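Local coordinates for protein chemotactic transducer PctC (PDB 5LTV) that serves as a chemotaxis receptor whose ligand-binding domain, here holding gamma-amino-butanoic acid, probably senses this compound in the periplasm, at residues E54-L59 against S88-S93; G62-L67 against L153-A158; V94-A99 against Q160-A165; Q147-S152 against M169-L174. All blocks are in the same frame, centred on the assembly; numbering follows the deposited sequence.

From the N terminus, the long helix 34-68 supplies E54-L59 and, just after it, G62-L67. Contact 1 closes the first loop, bringing S88-S93 back to this helix, and is complete before contacts 3 and 4 open. Contact 2 starts inside that loop and ends far beyond it, on strand 147-157, so it crosses contact 1. Contact 3 pairs V94-A99 with Q160-A165 and crosses contact 2 in turn; Q147-S152 against M169-L174, contact 4, crosses both 2 and 3. Contacts 3 and 4 stitch neighbouring strands of the five-stranded sheet that carries the ligand pocket, while contacts 1 and 2 fasten the long helix alongside it.

Contact 1: E54-L59 against S88-S93; sequences EGRMHL and SRNFAS. With SO4 (sulfate ion), chain J.
Arg56 and Asn90 meet at about a right angle, with the guanidinium and amide planes 86° apart. The guanidinium turns its edge to the backbone carbonyl of Asn90: NE donates to Asn90 O at 3.1 Å, nearly in the guanidinium plane, and NH2 adds a weak, longer bond to the same oxygen. Asn90 OD1 instead lies over one face, offset toward the rim, where the angle is too poor for a hydrogen bond; the amide's ND2 is engaged by Val86 O. At another part of the guanidinium edge sits a sulfate, probably from the crystallisation liquor. Arg56 NH1 reaches its O3 at 2.9 Å and NH2 its O4 at 3.0 Å, a two-pronged grip to which Trp52 NE1 contributes a further bond. The Arg56 chain is bent about the CB-CG bond (chi2 59°), which carries the charged end out to these acceptors.

In this Cache domain the contact sets the turn between helix 85-90 and the first strand of the ligand-binding sheet against the long N-terminal helix. Phe91 turns the edge of its ring to that helix. In the ring plane, CZ comes to 3.5 Å from Arg56 O and CE2 to 3.7 Å from Leu59 CB. Arg56 CG approaches differently, from over one face beside CE1, at 3.6 Å from that atom. Leu59 CD1 reaches on to Asn90 CB at 4.0 Å. Two residues past the ring, Ser93 touches the bound gamma-amino-butanoic acid and hydrogen-bonds to Asp168.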
loop_
_atom_site.group_PDB
_atom_site.type_symbol
_atom_site.label_atom_id
_atom_site.label_comp_id
_atom_site.label_asym_id
_atom_site.label_seq_id
_atom_site.Cartn_x
_atom_site.Cartn_y
_atom_site.Cartn_z
ATOM N N GLU A 54 -4.416 7.788 2.772
ATOM C CA GLU A 54 -3.700 9.005 3.163
ATOM C C GLU A 54 -3.437 9.040 4.666
ATOM O O GLU A 54 -2.355 9.460 5.099
ATOM C CB GLU A 54 -4.466 10.256 2.711
ATOM C CG GLU A 54 -4.242 10.551 1.194
ATOM C CD GLU A 54 -4.984 11.785 0.633
ATOM O OE1 GLU A 54 -6.005 12.226 1.197
ATOM O OE2 GLU A 54 -4.543 12.291 -0.416
ATOM N N GLY A 55 -4.409 8.583 5.475
ATOM C CA GLY A 55 -4.197 8.501 6.913
ATOM C C GLY A 55 -3.047 7.569 7.253
ATOM O O GLY A 55 -2.183 7.896 8.078
ATOM N N ARG A 56 -2.997 6.408 6.586
ATOM C CA ARG A 56 -1.863 5.515 6.798
ATOM C C ARG A 56 -0.550 6.163 6.346
ATOM O O ARG A 56 0.470 6.075 7.040
ATOM C CB ARG A 56 -2.131 4.182 6.080
ATOM C CG ARG A 56 -2.626 3.109 7.043
ATOM C CD ARG A 56 -3.943 3.556 7.750
ATOM N NE ARG A 56 -4.498 2.481 8.557
ATOM C CZ ARG A 56 -5.740 2.443 9.016
ATOM N NH1 ARG A 56 -6.609 3.411 8.734
ATOM N NH2 ARG A 56 -6.120 1.389 9.725
ATOM N N MET A 57 -0.563 6.851 5.207
ATOM C CA MET A 57 0.627 7.577 4.769
ATOM C C MET A 57 1.118 8.543 5.845
ATOM O O MET A 57 2.316 8.595 6.151
ATOM C CB MET A 57 0.328 8.330 3.463
ATOM C CG MET A 57 0.128 7.374 2.286
ATOM S SD MET A 57 -0.266 8.093 0.665
ATOM C CE MET A 57 -0.678 9.771 1.080
ATOM N N HIS A 58 0.202 9.331 6.414
ATOM C CA HIS A 58 0.584 10.321 7.403
ATOM C C HIS A 58 1.267 9.663 8.588
ATOM O O HIS A 58 2.246 10.196 9.129
ATOM C CB HIS A 58 -0.655 11.105 7.857
ATOM C CG HIS A 58 -1.315 11.874 6.752
ATOM N ND1 HIS A 58 -2.627 12.294 6.813
ATOM C CD2 HIS A 58 -0.835 12.304 5.556
ATOM C CE1 HIS A 58 -2.929 12.939 5.697
ATOM N NE2 HIS A 58 -1.862 12.950 4.917
ATOM N N LEU A 59 0.755 8.502 9.010
ATOM C CA LEU A 59 1.346 7.820 10.157
ATOM C C LEU A 59 2.762 7.385 9.838
ATOM O O LEU A 59 3.654 7.477 10.688
ATOM C CB LEU A 59 0.475 6.624 10.589
ATOM C CG LEU A 59 -0.822 7.041 11.314
ATOM C CD1 LEU A 59 -1.814 5.862 11.444
ATOM C CD2 LEU A 59 -0.516 7.673 12.691
ATOM N N SER A 88 0.384 -0.576 16.027
ATOM C CA SER A 88 -0.169 -1.923 15.922
ATOM C C SER A 88 -1.679 -1.887 15.690
ATOM O O SER A 88 -2.220 -2.780 15.048
ATOM C CB SER A 88 0.184 -2.762 17.148
ATOM O OG SER A 88 -0.278 -2.189 18.351
ATOM N N ARG A 89 -2.355 -0.835 16.136
ATOM C CA ARG A 89 -3.771 -0.687 15.847
ATOM C C ARG A 89 -4.032 -0.407 14.363
ATOM O O ARG A 89 -5.116 -0.716 13.859
ATOM C CB ARG A 89 -4.371 0.440 16.705
ATOM C CG ARG A 89 -4.567 0.019 18.181
ATOM C CD ARG A 89 -5.520 0.995 18.898
ATOM N NE ARG A 89 -5.022 2.366 18.830
ATOM C CZ ARG A 89 -4.413 2.977 19.834
ATOM N NH1 ARG A 89 -4.256 2.339 20.962
ATOM N NH2 ARG A 89 -3.999 4.229 19.723
ATOM N N ASN A 90 -3.092 0.213 13.649
ATOM C CA ASN A 90 -3.451 0.683 12.327
ATOM C C ASN A 90 -2.640 0.054 11.214
ATOM O O ASN A 90 -2.957 0.287 10.049
ATOM C CB ASN A 90 -3.340 2.215 12.246
ATOM C CG ASN A 90 -4.366 2.911 13.117
ATOM O OD1 ASN A 90 -5.577 2.813 12.874
ATOM N ND2 ASN A 90 -3.890 3.587 14.177
ATOM N N PHE A 91 -1.606 -0.724 11.533
ATOM C CA PHE A 91 -0.837 -1.462 10.543
ATOM C C PHE A 91 -0.822 -2.929 10.932
ATOM O O PHE A 91 -1.081 -3.285 12.088
ATOM C CB PHE A 91 0.604 -0.923 10.411
ATOM C CG PHE A 91 0.668 0.509 9.867
ATOM C CD1 PHE A 91 0.680 0.759 8.496
ATOM C CD2 PHE A 91 0.668 1.587 10.732
ATOM C CE1 PHE A 91 0.673 2.086 8.003
ATOM C CE2 PHE A 91 0.671 2.903 10.247
ATOM C CZ PHE A 91 0.672 3.144 8.880
ATOM N N ALA A 92 -0.566 -3.786 9.937
ATOM C CA ALA A 92 -0.155 -5.137 10.251
ATOM C C ALA A 92 1.180 -5.106 10.990
ATOM O O ALA A 92 1.373 -5.800 11.987
ATOM C CB ALA A 92 -0.059 -5.969 8.973
ATOM N N SER A 93 2.105 -4.280 10.524
ATOM C CA SER A 93 3.335 -4.052 11.261
ATOM C C SER A 93 3.995 -2.803 10.707
ATOM O O SER A 93 3.720 -2.370 9.571
ATOM C CB SER A 93 4.290 -5.238 11.177
ATOM O OG SER A 93 4.587 -5.498 9.811
HETATM S S SO4 J . -9.567 1.395 10.480
HETATM O O1 SO4 J . -9.989 0.656 9.268
HETATM O O2 SO4 J . -10.706 1.650 11.366
HETATM O O3 SO4 J . -9.018 2.704 10.099
HETATM O O4 SO4 J . -8.572 0.642 11.243
#

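Contact 2: G62-L67 against L153-A158; sequences GLASQL and LPVRHA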
loop_
_atom_site.group_PDB
_atom_site.type_symbol
_atom_site.label_atom_id
_atom_site.label_comp_id
_atom_site.label_asym_id
_atom_site.label_seq_id
_atom_site.Cartn_x
_atom_site.Cartn_y
_atom_site.Cartn_z
ATOM N N GLY A 62 4.917 10.284 9.903
ATOM C CA GLY A 62 5.214 10.724 11.260
ATOM C C GLY A 62 6.191 9.803 11.962
ATOM O O GLY A 62 6.937 10.232 12.860
ATOM N N LEU A 63 6.209 8.518 11.560
ATOM C CA LEU A 63 7.161 7.563 12.113
ATOM C C LEU A 63 8.570 7.951 11.705
ATOM O O LEU A 63 9.490 7.944 12.519
ATOM C CB LEU A 63 6.836 6.135 11.637
ATOM C CG LEU A 63 7.871 5.030 11.969
ATOM C CD1 LEU A 63 8.253 5.025 13.437
ATOM C CD2 LEU A 63 7.317 3.624 11.634
ATOM N N ALA A 64 8.743 8.305 10.431
ATOM C CA ALA A 64 10.040 8.783 9.961
ATOM C C ALA A 64 10.480 10.043 10.689
ATOM O O ALA A 64 11.641 10.141 11.117
ATOM C CB ALA A 64 9.988 9.036 8.453
ATOM N N SER A 65 9.593 11.037 10.820
ATOM C CA SER A 65 10.006 12.245 11.546
ATOM C C SER A 65 10.311 11.944 13.015
ATOM O O SER A 65 11.291 12.457 13.556
ATOM C CB SER A 65 8.956 13.353 11.421
ATOM O OG SER A 65 7.685 12.940 11.854
ATOM N N GLN A 66 9.503 11.109 13.676
ATOM C CA GLN A 66 9.831 10.708 15.044
ATOM C C GLN A 66 11.224 10.116 15.151
ATOM O O GLN A 66 11.942 10.395 16.116
ATOM C CB GLN A 66 8.867 9.663 15.531
ATOM C CG GLN A 66 7.658 10.085 16.160
ATOM C CD GLN A 66 6.860 8.876 16.394
ATOM O OE1 GLN A 66 7.119 8.159 17.338
ATOM N NE2 GLN A 66 5.854 8.657 15.564
ATOM N N LEU A 67 11.589 9.228 14.211
ATOM C CA LEU A 67 12.890 8.557 14.283
ATOM C C LEU A 67 14.032 9.516 13.975
ATOM O O LEU A 67 15.082 9.446 14.624
ATOM C CB LEU A 67 12.938 7.364 13.334
ATOM C CG LEU A 67 12.008 6.203 13.642
ATOM C CD1 LEU A 67 11.893 5.246 12.466
ATOM C CD2 LEU A 67 12.530 5.488 14.820
ATOM N N LEU A 153 9.655 4.982 3.348
ATOM C CA LEU A 153 10.399 6.186 3.025
ATOM C C LEU A 153 11.728 6.188 3.769
ATOM O O LEU A 153 11.820 5.649 4.879
ATOM C CB LEU A 153 9.598 7.462 3.348
ATOM C CG LEU A 153 8.794 7.798 4.615
ATOM C CD1 LEU A 153 9.012 6.901 5.815
ATOM C CD2 LEU A 153 9.040 9.260 4.981
ATOM N N PRO A 154 12.765 6.815 3.195
ATOM C CA PRO A 154 14.056 6.908 3.888
ATOM C C PRO A 154 13.934 7.712 5.162
ATOM O O PRO A 154 13.089 8.596 5.282
ATOM C CB PRO A 154 14.958 7.619 2.875
ATOM C CG PRO A 154 14.179 7.473 1.521
ATOM C CD PRO A 154 12.752 7.579 1.930
ATOM N N VAL A 155 14.770 7.357 6.135
ATOM C CA VAL A 155 14.942 8.072 7.406
ATOM C C VAL A 155 16.403 8.493 7.517
ATOM O O VAL A 155 17.306 7.642 7.488
ATOM C CB VAL A 155 14.561 7.184 8.609
ATOM C CG1 VAL A 155 14.643 7.983 9.942
ATOM C CG2 VAL A 155 13.178 6.574 8.401
ATOM N N ARG A 156 16.641 9.793 7.620
ATOM C CA ARG A 156 17.973 10.325 7.863
ATOM C C ARG A 156 18.026 10.886 9.281
ATOM O O ARG A 156 17.007 11.307 9.837
ATOM C CB ARG A 156 18.353 11.415 6.834
ATOM C CG ARG A 156 18.676 10.899 5.404
ATOM C CD ARG A 156 18.847 12.053 4.392
ATOM N NE ARG A 156 19.130 11.604 3.012
ATOM C CZ ARG A 156 18.203 11.261 2.112
ATOM N NH1 ARG A 156 16.910 11.306 2.416
ATOM N NH2 ARG A 156 18.570 10.867 0.904
ATOM N N HIS A 157 19.212 10.847 9.885
ATOM C CA HIS A 157 19.444 11.492 11.167
ATOM C C HIS A 157 20.630 12.426 10.995
ATOM O O HIS A 157 21.694 11.998 10.537
ATOM C CB HIS A 157 19.682 10.478 12.284
ATOM C CG HIS A 157 20.041 11.117 13.585
ATOM N ND1 HIS A 157 19.215 12.019 14.225
ATOM C CD2 HIS A 157 21.163 11.034 14.337
ATOM C CE1 HIS A 157 19.800 12.433 15.336
ATOM N NE2 HIS A 157 20.983 11.853 15.423
ATOM N N ALA A 158 20.424 13.712 11.290
ATOM C CA ALA A 158 21.454 14.731 11.059
ATOM C C ALA A 158 22.031 14.641 9.639
ATOM O O ALA A 158 23.235 14.853 9.424
ATOM C CB ALA A 158 22.580 14.616 12.101
#
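Leu153 opens the second segment by closing both its methyls on Ala64 CB, CD1 at 3.5 Å and CD2 at 3.6 Å. Here the long N-terminal helix of the Cache domain lies against its ligand-binding sheet: helix 62-67 runs in nearly the same direction as strand 153-157, with the short axes 16° apart and 7.9 Å from each other. The small side chain of Ala64 lets the helix come close. Strand alternation then turns Pro154 away from the helix; it touches Asp131.

Val155 is next to face the helix, and it straddles the helix surface with its two branches. CG2 lies 4.0 Å from Ala64 CB. CG1, anti to the backbone N (chi1 -176°), goes the other way, one helical turn on, and meets Leu67 CB at 3.8 Å. Behind this layer Val155 and Leu67 both also rest on Ala165 of the next strand; the side chains that meet here are all apolar. Arg156 again points away. His157 ties the end of the strand to the end of the helix through a hydrogen bond between its ND1 and Ala68 O.

Contact 3: V94-A99 against Q160-A165; sequences VYLGEA and QLLGVA. With ABU (gamma-amino-butanoic acid), chain H.
Gly97 O takes the shortest polar bond here, from Val164 N at 2.8 Å, and the N-H points at it nearly along the C=O axis. The return bond, Gly97 N to Val164 O at 2.9 Å, completes an antiparallel hydrogen-bonded pair. Gly97 O also receives a CA-H...O contact from Gly163 CA at 3.0 Å. Further on, Ala99 N donates to Leu162 O at 3.0 Å with an N-H...O angle of 165°, although it is tilted from the carbonyl plane.

These bonds join strands 93-98 and 160-170 in the middle of the antiparallel ligand-binding sheet of the Cache domain. Leu162 and Gly163 both face Val155 on the next strand, a classic beta bulge. At the bulge Gly163, with no side chain, packs its CA directly against the carbonyl of Gly97.

On the face shared with Ala165, Leu96 holds CG anti to its backbone N (chi1 173°), which brings CD2 to 3.8 Å from Leu162 CD2, the two side chains crossing at about a right angle; helix 75-82 touches this face through Ile78 against Leu96. On the other face Val164 packs against Trp123 and Tyr124 of helix 122-130. Past Glu98, Ala99 CB meets Leu161 CD2 at 3.9 Å.

At the opposite end, Tyr95 lays one face of its ring along the bound gamma-amino-butanoic acid. Ring atom CE1 is 3.4 Å from the ligand's N, and the ligand's CB lies over the ring face. Asp168 OD2, which also binds the ligand, is hydrogen-bonded to Tyr95 OH and so helps fix the ring, while Trp123 meets it edge-to-face.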
loop_
_atom_site.group_PDB
_atom_site.type_symbol
_atom_site.label_atom_id
_atom_site.label_comp_id
_atom_site.label_asym_id
_atom_site.label_seq_id
_atom_site.Cartn_x
_atom_site.Cartn_y
_atom_site.Cartn_z
ATOM N N VAL A 94 4.868 -2.235 11.547
ATOM C CA VAL A 94 5.741 -1.127 11.203
ATOM C C VAL A 94 7.161 -1.589 11.478
ATOM O O VAL A 94 7.396 -2.510 12.279
ATOM C CB VAL A 94 5.414 0.170 11.988
ATOM C CG1 VAL A 94 4.056 0.677 11.618
ATOM C CG2 VAL A 94 5.489 -0.079 13.512
ATOM N N TYR A 95 8.119 -0.949 10.792
ATOM C CA TYR A 95 9.473 -1.477 10.849
ATOM C C TYR A 95 10.476 -0.493 10.269
ATOM O O TYR A 95 10.141 0.390 9.475
ATOM C CB TYR A 95 9.608 -2.831 10.148
ATOM C CG TYR A 95 8.860 -3.045 8.849
ATOM C CD1 TYR A 95 7.551 -3.530 8.852
ATOM C CD2 TYR A 95 9.492 -2.860 7.602
ATOM C CE1 TYR A 95 6.859 -3.776 7.641
ATOM C CE2 TYR A 95 8.818 -3.123 6.391
ATOM C CZ TYR A 95 7.505 -3.580 6.421
ATOM O OH TYR A 95 6.812 -3.843 5.254
ATOM N N LEU A 96 11.721 -0.678 10.700
ATOM C CA LEU A 96 12.876 0.084 10.250
ATOM C C LEU A 96 13.935 -0.907 9.801
ATOM O O LEU A 96 14.400 -1.725 10.601
ATOM C CB LEU A 96 13.432 0.974 11.369
ATOM C CG LEU A 96 14.762 1.698 11.046
ATOM C CD1 LEU A 96 14.548 2.879 10.086
ATOM C CD2 LEU A 96 15.403 2.202 12.340
ATOM N N GLY A 97 14.319 -0.837 8.527
ATOM C CA GLY A 97 15.454 -1.573 8.032
ATOM C C GLY A 97 16.598 -0.586 8.025
ATOM O O GLY A 97 16.489 0.492 7.432
ATOM N N GLU A 98 17.682 -0.936 8.731
ATOM C CA GLU A 98 18.824 -0.041 8.923
ATOM C C GLU A 98 19.894 -0.253 7.856
ATOM O O GLU A 98 20.181 -1.380 7.472
ATOM C CB GLU A 98 19.427 -0.224 10.325
ATOM C CG GLU A 98 18.534 0.357 11.420
ATOM C CD GLU A 98 19.107 0.243 12.816
ATOM O OE1 GLU A 98 18.403 -0.277 13.713
ATOM O OE2 GLU A 98 20.242 0.721 13.046
ATOM N N ALA A 99 20.520 0.847 7.428
ATOM C CA ALA A 99 21.477 0.819 6.314
ATOM C C ALA A 99 22.814 0.199 6.716
ATOM O O ALA A 99 23.425 -0.515 5.916
ATOM C CB ALA A 99 21.696 2.240 5.799
ATOM N N GLN A 160 22.447 11.996 7.644
ATOM C CA GLN A 160 23.009 10.683 7.325
ATOM C C GLN A 160 21.921 9.592 7.374
ATOM O O GLN A 160 21.092 9.556 8.295
ATOM C CB GLN A 160 24.130 10.348 8.326
ATOM C CG GLN A 160 25.279 11.371 8.317
ATOM C CD GLN A 160 26.000 11.350 6.971
ATOM O OE1 GLN A 160 26.026 12.356 6.276
ATOM N NE2 GLN A 160 26.552 10.210 6.604
ATOM N N LEU A 161 21.937 8.701 6.374
ATOM C CA LEU A 161 20.918 7.665 6.250
ATOM C C LEU A 161 20.887 6.729 7.458
ATOM O O LEU A 161 21.897 6.125 7.830
ATOM C CB LEU A 161 21.137 6.864 4.971
ATOM C CG LEU A 161 19.996 5.906 4.627
ATOM C CD1 LEU A 161 18.736 6.701 4.340
ATOM C CD2 LEU A 161 20.440 5.115 3.400
ATOM N N LEU A 162 19.722 6.660 8.110
ATOM C CA LEU A 162 19.473 5.656 9.130
ATOM C C LEU A 162 18.982 4.356 8.485
ATOM O O LEU A 162 19.489 3.266 8.777
ATOM C CB LEU A 162 18.459 6.205 10.148
ATOM C CG LEU A 162 18.019 5.153 11.170
ATOM C CD1 LEU A 162 19.212 4.642 12.030
ATOM C CD2 LEU A 162 16.881 5.688 12.043
ATOM N N GLY A 163 18.008 4.457 7.604
ATOM C CA GLY A 163 17.537 3.294 6.875
ATOM C C GLY A 163 16.256 3.650 6.164
ATOM O O GLY A 163 16.070 4.793 5.737
ATOM N N VAL A 164 15.362 2.660 6.084
ATOM C CA VAL A 164 14.032 2.855 5.521
ATOM C C VAL A 164 12.982 2.450 6.547
ATOM O O VAL A 164 13.013 1.332 7.072
ATOM C CB VAL A 164 13.861 2.080 4.213
ATOM C CG1 VAL A 164 12.400 2.082 3.776
ATOM C CG2 VAL A 164 14.763 2.693 3.160
ATOM N N ALA A 165 12.037 3.348 6.813
ATOM C CA ALA A 165 10.927 3.057 7.703
ATOM C C ALA A 165 9.699 2.755 6.859
ATOM O O ALA A 165 9.537 3.324 5.774
ATOM C CB ALA A 165 10.671 4.219 8.656
HETATM N N ABU H . 6.253 -7.153 7.793
HETATM C CD ABU H . 6.749 -7.750 6.522
HETATM C CB ABU H . 8.247 -7.679 6.396
HETATM C CG ABU H . 8.716 -7.059 5.089
HETATM C C ABU H . 9.192 -7.927 3.938
HETATM O O ABU H . 8.370 -8.709 3.398
HETATM O OXT ABU H . 10.377 -7.764 3.529
#

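Contact 4: Q147-S152 against M169-L174; sequences QILAMS and MKLETL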
loop_
_atom_site.group_PDB
_atom_site.type_symbol
_atom_site.label_atom_id
_atom_site.label_comp_id
_atom_site.label_asym_id
_atom_site.label_seq_id
_atom_site.Cartn_x
_atom_site.Cartn_y
_atom_site.Cartn_z
ATOM N N GLN A 147 -0.405 -11.719 1.573
ATOM C CA GLN A 147 -0.336 -10.650 0.578
ATOM C C GLN A 147 -0.526 -9.301 1.238
ATOM O O GLN A 147 -1.592 -9.043 1.815
ATOM C CB GLN A 147 -1.415 -10.832 -0.491
ATOM C CG GLN A 147 -1.145 -11.977 -1.443
ATOM C CD GLN A 147 -2.211 -12.089 -2.532
ATOM O OE1 GLN A 147 -3.360 -11.700 -2.349
ATOM N NE2 GLN A 147 -1.812 -12.605 -3.672
ATOM N N ILE A 148 0.465 -8.412 1.079
ATOM C CA ILE A 148 0.463 -7.090 1.705
ATOM C C ILE A 148 0.896 -6.006 0.718
ATOM O O ILE A 148 1.365 -6.265 -0.398
ATOM C CB ILE A 148 1.378 -7.048 2.942
ATOM C CG1 ILE A 148 2.830 -7.322 2.527
ATOM C CG2 ILE A 148 0.878 -8.050 4.013
ATOM C CD1 ILE A 148 3.881 -7.051 3.628
ATOM N N LEU A 149 0.734 -4.765 1.147
ATOM C CA LEU A 149 1.412 -3.664 0.494
ATOM C C LEU A 149 1.988 -2.782 1.597
ATOM O O LEU A 149 1.531 -2.810 2.748
ATOM C CB LEU A 149 0.475 -2.892 -0.486
ATOM C CG LEU A 149 -0.735 -2.054 -0.083
ATOM C CD1 LEU A 149 -0.231 -0.797 0.518
ATOM C CD2 LEU A 149 -1.656 -1.714 -1.250
ATOM N N ALA A 150 3.023 -2.029 1.250
ATOM C CA ALA A 150 3.727 -1.229 2.235
ATOM C C ALA A 150 3.776 0.228 1.793
ATOM O O ALA A 150 3.698 0.547 0.608
ATOM C CB ALA A 150 5.145 -1.759 2.465
ATOM N N MET A 151 3.911 1.106 2.769
ATOM C CA MET A 151 4.277 2.488 2.559
ATOM C C MET A 151 5.617 2.702 3.223
ATOM O O MET A 151 5.774 2.364 4.401
ATOM C CB MET A 151 3.229 3.388 3.169
ATOM C CG MET A 151 1.972 3.415 2.381
ATOM S SD MET A 151 0.594 3.957 3.432
ATOM C CE MET A 151 -0.788 3.885 2.247
ATOM N N SER A 152 6.597 3.226 2.476
ATOM C CA SER A 152 7.976 3.273 2.982
ATOM C C SER A 152 8.670 4.564 2.550
ATOM O O SER A 152 8.311 5.178 1.535
ATOM C CB SER A 152 8.820 2.052 2.513
ATOM O OG SER A 152 8.930 1.978 1.070
ATOM N N MET A 169 0.139 -3.272 5.312
ATOM C CA MET A 169 -1.232 -3.638 5.593
ATOM C C MET A 169 -1.680 -4.785 4.693
ATOM O O MET A 169 -1.286 -4.864 3.533
ATOM C CB MET A 169 -2.139 -2.409 5.434
ATOM C CG MET A 169 -1.916 -1.670 4.197
ATOM S SD MET A 169 -1.849 0.104 4.525
ATOM C CE MET A 169 -0.091 0.425 4.309
ATOM N N LYS A 170 -2.486 -5.679 5.260
ATOM C CA LYS A 170 -3.045 -6.797 4.506
ATOM C C LYS A 170 -3.975 -6.317 3.400
ATOM O O LYS A 170 -4.751 -5.369 3.574
ATOM C CB LYS A 170 -3.805 -7.737 5.442
ATOM C CG LYS A 170 -2.906 -8.488 6.413
ATOM C CD LYS A 170 -3.694 -9.094 7.569
ATOM C CE LYS A 170 -4.908 -9.825 7.068
ATOM N NZ LYS A 170 -5.827 -10.192 8.196
ATOM N N LEU A 171 -3.890 -6.987 2.250
ATOM C CA LEU A 171 -4.762 -6.655 1.132
ATOM C C LEU A 171 -6.234 -6.862 1.466
ATOM O O LEU A 171 -7.081 -6.115 0.970
ATOM C CB LEU A 171 -4.403 -7.501 -0.096
ATOM C CG LEU A 171 -3.067 -7.324 -0.795
ATOM C CD1 LEU A 171 -3.252 -7.870 -2.214
ATOM C CD2 LEU A 171 -2.570 -5.865 -0.805
ATOM N N GLU A 172 -6.569 -7.869 2.292
ATOM C CA GLU A 172 -7.986 -8.084 2.603
ATOM C C GLU A 172 -8.558 -6.916 3.402
ATOM O O GLU A 172 -9.735 -6.573 3.234
ATOM C CB GLU A 172 -8.213 -9.424 3.331
ATOM C CG GLU A 172 -7.773 -9.518 4.797
ATOM C CD GLU A 172 -8.159 -10.863 5.474
ATOM O OE1 GLU A 172 -9.298 -11.346 5.274
ATOM O OE2 GLU A 172 -7.322 -11.441 6.212
ATOM N N THR A 173 -7.736 -6.274 4.236
ATOM C CA THR A 173 -8.173 -5.065 4.925
ATOM C C THR A 173 -8.562 -3.969 3.941
ATOM O O THR A 173 -9.596 -3.302 4.102
ATOM C CB THR A 173 -7.051 -4.559 5.830
ATOM O OG1 THR A 173 -6.575 -5.631 6.650
ATOM C CG2 THR A 173 -7.536 -3.374 6.688
ATOM N N LEU A 174 -7.717 -3.739 2.931
ATOM C CA LEU A 174 -8.014 -2.714 1.937
ATOM C C LEU A 174 -9.195 -3.118 1.084
ATOM O O LEU A 174 -10.056 -2.278 0.764
ATOM C CB LEU A 174 -6.796 -2.433 1.064
ATOM C CG LEU A 174 -5.583 -1.857 1.823
ATOM C CD1 LEU A 174 -4.342 -1.736 0.974
ATOM C CD2 LEU A 174 -5.996 -0.542 2.257
#
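Gln147 offers its backbone O to Leu171 N at 3.1 Å, an almost straight bond (N-H...O 171°). Its aliphatic CB and its OE1 lie along the CD1 methyl of Leu171, the two side chains crossing at a slant. Ile148 pairs with Lys170 as an antiparallel non-hydrogen-bonded pair whose side chains diverge; Ile148 itself faces the ligand pocket beside Asp168 and Phe139.

Leu149 forms both bonds of the hydrogen-bonded pair with Met169. Its N reaches Met169 O at 3.1 Å in the carbonyl plane, and its O accepts from Met169 N at 3.0 Å. CG sits between the backbone N and the carbonyl carbon (chi1 67°), from where the branches part: CD1 turns to Met169 CE at 4.0 Å, and CD2 meets Leu174 CD1 at 3.5 Å, those two leucines crossing at about a right angle. Further along, Met151 sends its extended chain across the bent Met169, SD to CE 3.7 Å, and on toward Leu53 and Met57 of the long helix.

The pairing ends the beta hairpin of strands 147-157 and 160-170 just where helix 171-178 begins, with Lys170 as N-cap residue. The bond to Gln147 O thus employs the first helical N-H, one that lacks an acceptor within its own helix, and secures the helix start to the sheet while Leu171 and Leu174 pack against Gln147, Ile148 and Leu149.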